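PDB 6ED2: glycosyl hydrolase family 2, TIM barrel domain protein from Faecalibacterium prausnitzii A2-165, which probably hydrolyses beta-glucuronides as a gut bacterial beta-glucuronidase of glycoside hydrolase family 2. Local coordinates for residues G305-F319 with K617-R629. Residues are numbered along the deposited sequence; the frame is centred on the assembly and turned at random.
Sequences GRFLLNGSPVYLRGF and KRWTTLPVDFKKR
R317 lies across one face of the W619 indole and ends among backbone carbonyls at the C-terminal end of helix 610-621 and just past it. R317 CB sits over the five-membered ring of W619, 3.5 Å from its centroid, a CH-pi contact. The chain then bends at chi2 and chi3 and runs past W619 in the opposite direction. R317 NH1 bonds both W619 O and L622 O, the latter at 2.8 Å. NH2 takes P623 O, in a nearly straight bond. All three acceptors lie near the guanidinium plane. NE and NH2 also grip Y315 O side-on, so five bonds, one from each N-H, fix the rotation of the group. W619 turns the edge of its six-membered ring to the face of F319, planes 77° apart, and its NE1 bonds E577.

Y315 meets F626 in a T-shaped pair. F626 CD1 stands over the centre of the Y315 ring, and the centroids are 5.1 Å apart. CG of Y315 is anti to the backbone N (chi1 -179°), which carries the ring out beside F626. Its OH bonds E577, and a water links it to K627 NZ. The backbone joins here too: Y315 N donates to V624 O at 2.8 Å.

The R306 guanidinium is sandwiched between K627 O on one face and P313 CB on the other. R306 NH1 reaches D625 O at 2.9 Å, almost straight (174°). NH2 bonds F626 O, tilted from the guanidinium plane, and also Q575.

Two strand arginines thus hold the helix end and the C-terminal tail by their carbonyls. Together these contacts join the last helix of the family 2 TIM barrel and the tail to strand 312-320, the first barrel strand.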
ATOM      1  N   GLY A 305     -34.762  23.382  20.861  1.00 36.00           N
ATOM      2  CA  GLY A 305     -33.772  22.323  20.801  1.00 35.04           C
ATOM      3  C   GLY A 305     -33.243  22.019  19.416  1.00 37.20           C
ATOM      4  O   GLY A 305     -32.773  20.900  19.179  1.00 34.00           O
ATOM      5  N   ARG A 306     -33.306  22.991  18.491  1.00 34.03           N
ATOM      6  CA  ARG A 306     -32.836  22.826  17.122  1.00 34.67           C
ATOM      7  C   ARG A 306     -31.923  23.986  16.745  1.00 35.57           C
ATOM      8  O   ARG A 306     -32.104  25.113  17.222  1.00 32.93           O
ATOM      9  CB  ARG A 306     -34.006  22.757  16.137  1.00 35.89           C
ATOM     10  CG  ARG A 306     -34.934  21.588  16.375  1.00 38.08           C
ATOM     11  CD  ARG A 306     -34.429  20.365  15.653  1.00 39.24           C
ATOM     12  NE  ARG A 306     -35.299  20.020  14.535  1.00 39.83           N
ATOM     13  CZ  ARG A 306     -34.896  19.401  13.430  1.00 38.34           C
ATOM     14  NH1 ARG A 306     -35.771  19.128  12.472  1.00 40.40           N
ATOM     15  NH2 ARG A 306     -33.623  19.051  13.281  1.00 36.67           N
ATOM     16  N   PHE A 307     -30.931  23.695  15.889  1.00 34.06           N
ATOM     17  CA  PHE A 307     -30.135  24.732  15.226  1.00 28.99           C
ATOM     18  C   PHE A 307     -30.987  25.374  14.137  1.00 31.66           C
ATOM     19  O   PHE A 307     -31.315  24.723  13.139  1.00 36.07           O
ATOM     20  CB  PHE A 307     -28.860  24.141  14.619  1.00 27.71           C
ATOM     21  CG  PHE A 307     -27.912  23.558  15.631  1.00 26.95           C
ATOM     22  CD1 PHE A 307     -27.237  24.377  16.519  1.00 24.60           C
ATOM     23  CD2 PHE A 307     -27.713  22.186  15.702  1.00 24.16           C
ATOM     24  CE1 PHE A 307     -26.388  23.840  17.483  1.00 27.87           C
ATOM     25  CE2 PHE A 307     -26.854  21.639  16.651  1.00 27.64           C
ATOM     26  CZ  PHE A 307     -26.195  22.468  17.552  1.00 25.53           C
ATOM     27  N   LEU A 308     -31.350  26.643  14.304  1.00 29.70           N
ATOM     28  CA  LEU A 308     -32.191  27.329  13.327  1.00 33.00           C
ATOM     29  C   LEU A 308     -31.347  28.301  12.509  1.00 35.21           C
ATOM     30  O   LEU A 308     -30.762  29.245  13.059  1.00 31.04           O
ATOM     31  CB  LEU A 308     -33.340  28.066  14.005  1.00 34.27           C
ATOM     32  CG  LEU A 308     -34.412  27.190  14.666  1.00 39.60           C
ATOM     33  CD1 LEU A 308     -35.574  28.067  15.137  1.00 34.01           C
ATOM     34  CD2 LEU A 308     -34.898  26.093  13.724  1.00 32.84           C
ATOM     35  N   LEU A 309     -31.298  28.066  11.202  1.00 28.11           N
ATOM     36  CA  LEU A 309     -30.646  28.946  10.245  1.00 33.23           C
ATOM     37  C   LEU A 309     -31.736  29.620   9.429  1.00 33.11           C
ATOM     38  O   LEU A 309     -32.487  28.941   8.721  1.00 32.27           O
ATOM     39  CB  LEU A 309     -29.698  28.162   9.330  1.00 30.21           C
ATOM     40  CG  LEU A 309     -29.056  28.930   8.166  1.00 32.76           C
ATOM     41  CD1 LEU A 309     -28.195  30.062   8.671  1.00 26.46           C
ATOM     42  CD2 LEU A 309     -28.220  27.984   7.321  1.00 32.92           C
ATOM     43  N   ASN A 310     -31.816  30.949   9.518  1.00 31.23           N
ATOM     44  CA  ASN A 310     -32.907  31.693   8.885  1.00 34.90           C
ATOM     45  C   ASN A 310     -34.264  31.118   9.285  1.00 32.21           C
ATOM     46  O   ASN A 310     -35.191  31.033   8.481  1.00 31.46           O
ATOM     47  CB  ASN A 310     -32.748  31.715   7.367  1.00 30.53           C
ATOM     48  CG  ASN A 310     -31.435  32.346   6.940  1.00 36.47           C
ATOM     49  OD1 ASN A 310     -30.917  33.221   7.630  1.00 35.78           O
ATOM     50  ND2 ASN A 310     -30.883  31.894   5.819  1.00 32.80           N
ATOM     51  N   GLY A 311     -34.374  30.699  10.544  1.00 33.07           N
ATOM     52  CA  GLY A 311     -35.628  30.190  11.058  1.00 33.38           C
ATOM     53  C   GLY A 311     -35.971  28.773  10.657  1.00 40.42           C
ATOM     54  O   GLY A 311     -37.073  28.322  10.977  1.00 38.78           O
ATOM     55  N   SER A 312     -35.076  28.055   9.969  1.00 35.30           N
ATOM     56  CA  SER A 312     -35.308  26.660   9.611  1.00 39.99           C
ATOM     57  C   SER A 312     -34.249  25.753  10.233  1.00 35.37           C
ATOM     58  O   SER A 312     -33.067  26.109  10.262  1.00 33.55           O
ATOM     59  CB  SER A 312     -35.307  26.459   8.091  1.00 37.33           C
ATOM     60  OG  SER A 312     -36.597  26.680   7.562  1.00 50.70           O
ATOM     61  N   PRO A 313     -34.638  24.575  10.721  1.00 32.79           N
ATOM     62  CA  PRO A 313     -33.671  23.703  11.401  1.00 32.01           C
ATOM     63  C   PRO A 313     -32.685  23.072  10.433  1.00 32.35           C
ATOM     64  O   PRO A 313     -33.025  22.746   9.294  1.00 36.81           O
ATOM     65  CB  PRO A 313     -34.556  22.643  12.071  1.00 33.92           C
ATOM     66  CG  PRO A 313     -35.814  22.627  11.245  1.00 34.84           C
ATOM     67  CD  PRO A 313     -36.009  24.027  10.736  1.00 30.66           C
ATOM     68  N   VAL A 314     -31.444  22.911  10.898  1.00 30.38           N
ATOM     69  CA  VAL A 314     -30.383  22.273  10.124  1.00 31.15           C
ATOM     70  C   VAL A 314     -29.761  21.179  10.973  1.00 30.73           C
ATOM     71  O   VAL A 314     -29.349  21.433  12.112  1.00 28.59           O
ATOM     72  CB  VAL A 314     -29.284  23.265   9.687  1.00 27.51           C
ATOM     73  CG1 VAL A 314     -28.188  22.509   8.943  1.00 32.16           C
ATOM     74  CG2 VAL A 314     -29.857  24.342   8.801  1.00 33.86           C
ATOM     75  N   TYR A 315     -29.677  19.975  10.418  1.00 31.92           N
ATOM     76  CA  TYR A 315     -28.939  18.887  11.043  1.00 26.95           C
ATOM     77  C   TYR A 315     -27.494  18.969  10.561  1.00 26.66           C
ATOM     78  O   TYR A 315     -27.227  18.830   9.362  1.00 28.82           O
ATOM     79  CB  TYR A 315     -29.570  17.531  10.710  1.00 26.34           C
ATOM     80  CG  TYR A 315     -28.850  16.381  11.366  1.00 30.95           C
ATOM     81  CD1 TYR A 315     -29.189  15.960  12.657  1.00 27.99           C
ATOM     82  CD2 TYR A 315     -27.797  15.736  10.719  1.00 27.59           C
ATOM     83  CE1 TYR A 315     -28.496  14.907  13.281  1.00 26.87           C
ATOM     84  CE2 TYR A 315     -27.108  14.690  11.327  1.00 27.08           C
ATOM     85  CZ  TYR A 315     -27.459  14.281  12.604  1.00 32.34           C
ATOM     86  OH  TYR A 315     -26.766  13.241  13.192  1.00 28.32           O
ATOM     87  N   LEU A 316     -26.571  19.225  11.486  1.00 25.78           N
ATOM     88  CA  LEU A 316     -25.183  19.465  11.122  1.00 25.43           C
ATOM     89  C   LEU A 316     -24.512  18.145  10.753  1.00 31.05           C
ATOM     90  O   LEU A 316     -24.667  17.139  11.455  1.00 28.47           O
ATOM     91  CB  LEU A 316     -24.435  20.136  12.281  1.00 25.11           C
ATOM     92  CG  LEU A 316     -25.055  21.361  12.992  1.00 30.76           C
ATOM     93  CD1 LEU A 316     -24.146  21.906  14.114  1.00 22.89           C
ATOM     94  CD2 LEU A 316     -25.396  22.486  12.020  1.00 26.51           C
ATOM     95  N   ARG A 317     -23.776  18.148   9.643  1.00 28.08           N
ATOM     96  CA  ARG A 317     -22.999  16.989   9.209  1.00 27.79           C
ATOM     97  C   ARG A 317     -21.707  17.496   8.588  1.00 28.63           C
ATOM     98  O   ARG A 317     -21.720  18.454   7.803  1.00 28.19           O
ATOM     99  CB  ARG A 317     -23.772  16.112   8.203  1.00 26.81           C
ATOM    100  CG  ARG A 317     -24.004  16.770   6.841  1.00 27.67           C
ATOM    101  CD  ARG A 317     -25.302  16.305   6.210  1.00 27.35           C
ATOM    102  NE  ARG A 317     -26.447  16.884   6.902  1.00 32.11           N
ATOM    103  CZ  ARG A 317     -27.715  16.707   6.540  1.00 34.20           C
ATOM    104  NH1 ARG A 317     -28.011  15.964   5.478  1.00 29.09           N
ATOM    105  NH2 ARG A 317     -28.691  17.279   7.241  1.00 28.67           N
ATOM    106  N   GLY A 318     -20.596  16.864   8.951  1.00 26.69           N
ATOM    107  CA  GLY A 318     -19.312  17.308   8.457  1.00 26.69           C
ATOM    108  C   GLY A 318     -18.156  16.802   9.279  1.00 26.30           C
ATOM    109  O   GLY A 318     -18.143  15.636   9.684  1.00 26.93           O
ATOM    110  N   PHE A 319     -17.189  17.671   9.567  1.00 27.77           N
ATOM    111  CA  PHE A 319     -15.890  17.193  10.006  1.00 26.49           C
ATOM    112  C   PHE A 319     -15.328  18.044  11.127  1.00 28.03           C
ATOM    113  O   PHE A 319     -15.586  19.247  11.217  1.00 25.45           O
ATOM    114  CB  PHE A 319     -14.862  17.199   8.856  1.00 25.02           C
ATOM    115  CG  PHE A 319     -15.311  16.465   7.640  1.00 24.03           C
ATOM    116  CD1 PHE A 319     -15.125  15.086   7.540  1.00 25.96           C
ATOM    117  CD2 PHE A 319     -15.914  17.149   6.587  1.00 25.27           C
ATOM    118  CE1 PHE A 319     -15.535  14.396   6.411  1.00 23.08           C
ATOM    119  CE2 PHE A 319     -16.349  16.470   5.444  1.00 27.37           C
ATOM    120  CZ  PHE A 319     -16.164  15.096   5.354  1.00 28.35           C
ATOM    121  N   LYS A 617     -23.309   8.801   0.802  1.00 28.44           N
ATOM    122  CA  LYS A 617     -24.660   8.278   0.667  1.00 28.87           C
ATOM    123  C   LYS A 617     -25.535   8.725   1.830  1.00 33.73           C
ATOM    124  O   LYS A 617     -26.684   9.137   1.630  1.00 34.93           O
ATOM    125  CB  LYS A 617     -24.635   6.755   0.563  1.00 31.27           C
ATOM    126  CG  LYS A 617     -26.045   6.145   0.551  1.00 46.24           C
ATOM    127  CD  LYS A 617     -26.023   4.652   0.188  1.00 61.32           C
ATOM    128  CE  LYS A 617     -27.332   3.928   0.541  1.00 54.98           C
ATOM    129  NZ  LYS A 617     -27.126   2.441   0.675  1.00 55.91           N
ATOM    130  N   ARG A 618     -25.007   8.666   3.053  1.00 28.42           N
ATOM    131  CA  ARG A 618     -25.805   9.061   4.209  1.00 31.76           C
ATOM    132  C   ARG A 618     -26.108  10.559   4.192  1.00 30.49           C
ATOM    133  O   ARG A 618     -27.271  10.969   4.298  1.00 31.85           O
ATOM    134  CB  ARG A 618     -25.085   8.665   5.504  1.00 30.39           C
ATOM    135  CG  ARG A 618     -25.783   9.141   6.780  1.00 27.49           C
ATOM    136  CD  ARG A 618     -25.057   8.626   8.031  1.00 31.67           C
ATOM    137  NE  ARG A 618     -25.467   9.338   9.234  1.00 26.65           N
ATOM    138  CZ  ARG A 618     -26.526   9.004   9.973  1.00 29.21           C
ATOM    139  NH1 ARG A 618     -27.282   7.962   9.628  1.00 21.89           N
ATOM    140  NH2 ARG A 618     -26.833   9.711  11.058  1.00 27.83           N
ATOM    141  N   TRP A 619     -25.075  11.390   4.034  1.00 30.62           N
ATOM    142  CA  TRP A 619     -25.241  12.826   4.232  1.00 28.20           C
ATOM    143  C   TRP A 619     -26.077  13.461   3.130  1.00 30.86           C
ATOM    144  O   TRP A 619     -26.785  14.437   3.388  1.00 30.57           O
ATOM    145  CB  TRP A 619     -23.875  13.500   4.319  1.00 26.46           C
ATOM    146  CG  TRP A 619     -23.221  13.324   5.653  1.00 26.94           C
ATOM    147  CD1 TRP A 619     -23.792  12.824   6.792  1.00 27.34           C
ATOM    148  CD2 TRP A 619     -21.872  13.651   5.991  1.00 27.76           C
ATOM    149  NE1 TRP A 619     -22.876  12.820   7.822  1.00 22.76           N
ATOM    150  CE2 TRP A 619     -21.691  13.328   7.354  1.00 27.04           C
ATOM    151  CE3 TRP A 619     -20.792  14.190   5.273  1.00 26.95           C
ATOM    152  CZ2 TRP A 619     -20.478  13.529   8.015  1.00 21.11           C
ATOM    153  CZ3 TRP A 619     -19.593  14.378   5.929  1.00 23.13           C
ATOM    154  CH2 TRP A 619     -19.447  14.041   7.285  1.00 25.02           C
ATOM    155  N   THR A 620     -25.997  12.943   1.903  1.00 30.37           N
ATOM    156  CA  THR A 620     -26.830  13.444   0.816  1.00 34.41           C
ATOM    157  C   THR A 620     -28.219  12.835   0.821  1.00 34.20           C
ATOM    158  O   THR A 620     -29.099  13.344   0.128  1.00 39.94           O
ATOM    159  CB  THR A 620     -26.178  13.180  -0.551  1.00 36.08           C
ATOM    160  OG1 THR A 620     -26.118  11.770  -0.788  1.00 32.35           O
ATOM    161  CG2 THR A 620     -24.766  13.787  -0.617  1.00 27.12           C
ATOM    162  N   THR A 621     -28.434  11.766   1.581  1.00 35.28           N
ATOM    163  CA  THR A 621     -29.764  11.195   1.739  1.00 36.48           C
ATOM    164  C   THR A 621     -30.527  11.820   2.905  1.00 38.61           C
ATOM    165  O   THR A 621     -31.734  12.059   2.789  1.00 37.64           O
ATOM    166  CB  THR A 621     -29.658   9.677   1.930  1.00 35.66           C
ATOM    167  OG1 THR A 621     -29.161   9.091   0.723  1.00 41.66           O
ATOM    168  CG2 THR A 621     -31.009   9.072   2.257  1.00 41.97           C
ATOM    169  N   LEU A 622     -29.857  12.095   4.025  1.00 34.47           N
ATOM    170  CA  LEU A 622     -30.530  12.760   5.139  1.00 33.72           C
ATOM    171  C   LEU A 622     -31.036  14.135   4.704  1.00 34.31           C
ATOM    172  O   LEU A 622     -30.264  14.923   4.133  1.00 34.51           O
ATOM    173  CB  LEU A 622     -29.590  12.922   6.330  1.00 30.70           C
ATOM    174  CG  LEU A 622     -29.067  11.654   7.002  1.00 32.54           C
ATOM    175  CD1 LEU A 622     -28.105  12.008   8.132  1.00 32.43           C
ATOM    176  CD2 LEU A 622     -30.233  10.820   7.528  1.00 31.24           C
ATOM    177  N   PRO A 623     -32.299  14.468   4.960  1.00 31.51           N
ATOM    178  CA  PRO A 623     -32.778  15.822   4.654  1.00 35.77           C
ATOM    179  C   PRO A 623     -32.060  16.862   5.498  1.00 36.85           C
ATOM    180  O   PRO A 623     -31.476  16.557   6.545  1.00 33.93           O
ATOM    181  CB  PRO A 623     -34.278  15.764   4.989  1.00 34.46           C
ATOM    182  CG  PRO A 623     -34.412  14.641   5.947  1.00 38.08           C
ATOM    183  CD  PRO A 623     -33.360  13.622   5.531  1.00 36.34           C
ATOM    184  N   VAL A 624     -32.106  18.113   5.025  1.00 35.04           N
ATOM    185  CA  VAL A 624     -31.371  19.174   5.714  1.00 35.57           C
ATOM    186  C   VAL A 624     -31.882  19.345   7.141  1.00 35.99           C
ATOM    187  O   VAL A 624     -31.107  19.672   8.053  1.00 34.91           O
ATOM    188  CB  VAL A 624     -31.437  20.489   4.904  1.00 36.84           C
ATOM    189  CG1 VAL A 624     -32.862  20.849   4.575  1.00 35.97           C
ATOM    190  CG2 VAL A 624     -30.763  21.632   5.660  1.00 35.26           C
ATOM    191  N   ASP A 625     -33.172  19.069   7.373  1.00 36.46           N
ATOM    192  CA  ASP A 625     -33.804  19.205   8.687  1.00 36.69           C
ATOM    193  C   ASP A 625     -34.081  17.849   9.339  1.00 38.64           C
ATOM    194  O   ASP A 625     -35.062  17.683  10.073  1.00 37.87           O
ATOM    195  CB  ASP A 625     -35.093  20.020   8.575  1.00 39.26           C
ATOM    196  CG  ASP A 625     -36.148  19.331   7.723  1.00 40.14           C
ATOM    197  OD1 ASP A 625     -35.781  18.538   6.836  1.00 43.60           O
ATOM    198  OD2 ASP A 625     -37.350  19.578   7.947  1.00 55.80           O
ATOM    199  N   PHE A 626     -33.215  16.874   9.073  1.00 38.12           N
ATOM    200  CA  PHE A 626     -33.269  15.577   9.728  1.00 31.68           C
ATOM    201  C   PHE A 626     -33.339  15.728  11.244  1.00 36.36           C
ATOM    202  O   PHE A 626     -32.760  16.657  11.821  1.00 33.60           O
ATOM    203  CB  PHE A 626     -32.027  14.790   9.326  1.00 31.65           C
ATOM    204  CG  PHE A 626     -31.931  13.424   9.931  1.00 31.66           C
ATOM    205  CD1 PHE A 626     -30.780  13.042  10.608  1.00 30.45           C
ATOM    206  CD2 PHE A 626     -32.957  12.502   9.773  1.00 27.92           C
ATOM    207  CE1 PHE A 626     -30.660  11.770  11.151  1.00 31.97           C
ATOM    208  CE2 PHE A 626     -32.851  11.219  10.303  1.00 26.80           C
ATOM    209  CZ  PHE A 626     -31.702  10.852  11.004  1.00 33.28           C
ATOM    210  N   LYS A 627     -34.077  14.810  11.876  1.00 36.09           N
ATOM    211  CA  LYS A 627     -34.183  14.655  13.326  1.00 36.31           C
ATOM    212  C   LYS A 627     -35.147  15.663  13.928  1.00 36.21           C
ATOM    213  O   LYS A 627     -34.734  16.536  14.703  1.00 30.34           O
ATOM    214  CB  LYS A 627     -32.820  14.772  14.013  1.00 32.74           C
ATOM    215  CG  LYS A 627     -32.649  13.773  15.127  1.00 39.54           C
ATOM    216  CD  LYS A 627     -32.322  12.410  14.554  1.00 34.96           C
ATOM    217  CE  LYS A 627     -31.598  11.603  15.573  1.00 30.69           C
ATOM    218  NZ  LYS A 627     -30.371  12.293  16.017  1.00 30.44           N
ATOM    219  N   LYS A 628     -36.428  15.542  13.572  1.00 39.68           N
ATOM    220  CA  LYS A 628     -37.457  16.351  14.203  1.00 44.14           C
ATOM    221  C   LYS A 628     -37.503  16.055  15.697  1.00 39.66           C
ATOM    222  O   LYS A 628     -37.237  14.939  16.149  1.00 39.04           O
ATOM    223  CB  LYS A 628     -38.818  16.105  13.542  1.00 49.71           C
ATOM    224  CG  LYS A 628     -38.932  16.751  12.151  1.00 54.19           C
ATOM    225  CD  LYS A 628     -40.291  16.488  11.482  1.00 62.11           C
ATOM    226  CE  LYS A 628     -40.395  17.185  10.123  1.00 62.27           C
ATOM    227  NZ  LYS A 628     -39.244  16.848   9.226  1.00 60.65           N
ATOM    228  N   ARG A 629     -37.830  17.079  16.467  1.00 39.68           N
ATOM    229  CA  ARG A 629     -37.447  17.119  17.870  1.00 46.05           C
ATOM    230  C   ARG A 629     -38.644  16.913  18.799  1.00 47.61           C
ATOM    231  O   ARG A 629     -39.762  16.647  18.337  1.00 44.18           O
ATOM    232  CB  ARG A 629     -36.749  18.458  18.122  1.00 46.80           C
ATOM    233  CG  ARG A 629     -36.186  18.677  19.466  1.00 44.37           C
ATOM    234  CD  ARG A 629     -34.859  18.011  19.626  1.00 38.96           C
ATOM    235  NE  ARG A 629     -34.726  17.586  21.020  1.00 44.30           N
ATOM    236  CZ  ARG A 629     -33.921  18.150  21.907  1.00 34.74           C
ATOM    237  NH1 ARG A 629     -33.882  17.685  23.157  1.00 39.10           N
ATOM    238  NH2 ARG A 629     -33.140  19.159  21.543  1.00 32.51           N
TER
HETATM  239  O   HOH W   1     -38.358  19.735  15.637  1.00 38.73           O
HETATM  240  O   HOH W   2     -28.622  11.242  14.226  1.00 26.23           O